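PDB 7ABB: SalCYP truncation from Salinispora tropica, which is a truncated bacterial cytochrome P450, a mostly helical protein that holds a heme c in a pocket. Local coordinates for residues 23-26 / 27-31. Sequence-based numbering, arbitrary orientation.
Sequences RRVA and AEHRA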
loop_
_atom_site.group_PDB
_atom_site.type_symbol
_atom_site.label_atom_id
_atom_site.label_comp_id
_atom_site.label_asym_id
_atom_site.label_seq_id
_atom_site.Cartn_x
_atom_site.Cartn_y
_atom_site.Cartn_z
ATOM N N ARG A 23 -5.870 -16.257 -7.734
ATOM C CA ARG A 23 -5.247 -16.784 -8.939
ATOM C C ARG A 23 -5.764 -18.180 -9.265
ATOM O O ARG A 23 -6.002 -18.490 -10.436
ATOM C CB ARG A 23 -3.728 -16.787 -8.808
ATOM C CG ARG A 23 -3.160 -15.373 -8.909
ATOM C CD ARG A 23 -1.648 -15.320 -9.030
ATOM N NE ARG A 23 -0.956 -15.661 -7.785
ATOM C CZ ARG A 23 -0.571 -14.789 -6.850
ATOM N NH1 ARG A 23 -0.839 -13.491 -6.987
ATOM N NH2 ARG A 23 0.063 -15.240 -5.765
ATOM N N ARG A 24 -5.993 -19.015 -8.247
ATOM C CA ARG A 24 -6.529 -20.357 -8.494
ATOM C C ARG A 24 -7.943 -20.286 -9.051
ATOM O O ARG A 24 -8.289 -21.011 -9.992
ATOM C CB ARG A 24 -6.534 -21.178 -7.217
ATOM C CG ARG A 24 -6.992 -22.630 -7.421
ATOM C CD ARG A 24 -7.273 -23.334 -6.093
ATOM N NE ARG A 24 -8.391 -22.717 -5.381
ATOM C CZ ARG A 24 -9.675 -22.999 -5.599
ATOM N NH1 ARG A 24 -10.026 -23.900 -6.512
ATOM N NH2 ARG A 24 -10.613 -22.376 -4.898
ATOM N N VAL A 25 -8.787 -19.442 -8.460
ATOM C CA VAL A 25 -10.165 -19.340 -8.922
ATOM C C VAL A 25 -10.187 -18.814 -10.348
ATOM O O VAL A 25 -10.955 -19.292 -11.190
ATOM C CB VAL A 25 -10.995 -18.458 -7.969
ATOM C CG1 VAL A 25 -12.382 -18.179 -8.571
ATOM C CG2 VAL A 25 -11.161 -19.139 -6.644
ATOM N N ALA A 26 -9.333 -17.832 -10.642
ATOM C CA ALA A 26 -9.258 -17.281 -11.986
ATOM C C ALA A 26 -8.781 -18.343 -12.985
ATOM O O ALA A 26 -9.359 -18.473 -14.077
ATOM C CB ALA A 26 -8.363 -16.040 -11.967
ATOM N N ALA A 27 -7.777 -19.137 -12.603
ATOM C CA ALA A 27 -7.268 -20.187 -13.483
ATOM C C ALA A 27 -8.361 -21.190 -13.825
ATOM O O ALA A 27 -8.409 -21.710 -14.944
ATOM C CB ALA A 27 -6.088 -20.910 -12.835
ATOM N N GLU A 28 -9.265 -21.461 -12.885
ATOM C CA GLU A 28 -10.296 -22.472 -13.112
ATOM C C GLU A 28 -11.563 -21.914 -13.750
ATOM O O GLU A 28 -12.275 -22.641 -14.447
ATOM C CB GLU A 28 -10.648 -23.151 -11.786
ATOM C CG GLU A 28 -9.523 -24.036 -11.254
ATOM C CD GLU A 28 -9.635 -24.337 -9.763
ATOM O OE1 GLU A 28 -10.458 -23.696 -9.075
ATOM O OE2 GLU A 28 -8.893 -25.219 -9.281
ATOM N N HIS A 29 -11.857 -20.635 -13.559
ATOM C CA HIS A 29 -13.164 -20.112 -13.902
ATOM C C HIS A 29 -13.171 -18.887 -14.798
ATOM O O HIS A 29 -14.235 -18.567 -15.345
ATOM C CB HIS A 29 -13.936 -19.774 -12.623
ATOM C CG HIS A 29 -14.239 -20.970 -11.785
ATOM N ND1 HIS A 29 -15.252 -21.853 -12.092
ATOM C CD2 HIS A 29 -13.655 -21.441 -10.661
ATOM C CE1 HIS A 29 -15.286 -22.811 -11.184
ATOM N NE2 HIS A 29 -14.328 -22.583 -10.306
ATOM N N ARG A 30 -12.053 -18.185 -14.964
ATOM C CA ARG A 30 -12.104 -16.946 -15.725
ATOM C C ARG A 30 -12.236 -17.239 -17.214
ATOM O O ARG A 30 -11.563 -18.132 -17.752
ATOM C CB ARG A 30 -10.873 -16.087 -15.454
ATOM C CG ARG A 30 -9.578 -16.510 -16.140
ATOM C CD ARG A 30 -8.404 -15.956 -15.360
ATOM N NE ARG A 30 -7.040 -16.269 -15.797
ATOM C CZ ARG A 30 -6.271 -15.460 -16.523
ATOM N NH1 ARG A 30 -5.025 -15.830 -16.813
ATOM N NH2 ARG A 30 -6.748 -14.297 -16.974
ATOM N N ALA A 31 -13.146 -16.508 -17.860
ATOM C CA ALA A 31 -13.284 -16.493 -19.307
ATOM C C ALA A 31 -13.593 -15.067 -19.728
ATOM O O ALA A 31 -14.238 -14.311 -18.985
ATOM C CB ALA A 31 -14.397 -17.435 -19.804
#
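Arg24 and Glu28, one turn apart near the C-terminal end of helix 19-29, form a salt bridge on its exposed flank. NH1 of Arg24 lies 2.6 Å from OE1 of Glu28. A second, weak bond joins Arg24 NH1 to Glu28 OE2 at 3.3 Å. The arginine chain leaves with CG opposite the backbone N (chi1 -176°), then bends at chi3, turning its guanidinium back toward the glutamate; the two planes stand 70° apart.

The other flank is packed. CB of Ala26 meets CD of Arg30 at 3.4 Å and also touches Phe35 and Leu309, while Arg30 runs on extended to a hydrogen bond from NH2 to Ser47 OG. Val25 is buried on Val11, Phe13 and Phe35, and its CG1 brushes CD2 of the exposed His29 imidazole at 4.1 Å.

Along the backbone, Ala27 N bonds to Arg23 O at 2.9 Å. His29 N makes only weak bonds, but Arg30 N still reaches back to Ala26 O, whose position is less sure; Arg30 is the first residue to leave helical phi/psi. The chemistry is that of an amphipathic helix end: apolar contacts of Val25 and Ala26, with polar anchoring by Arg30, hold the packed side, and a solvent-facing ion pair, probably modest in strength, spans the outer turn.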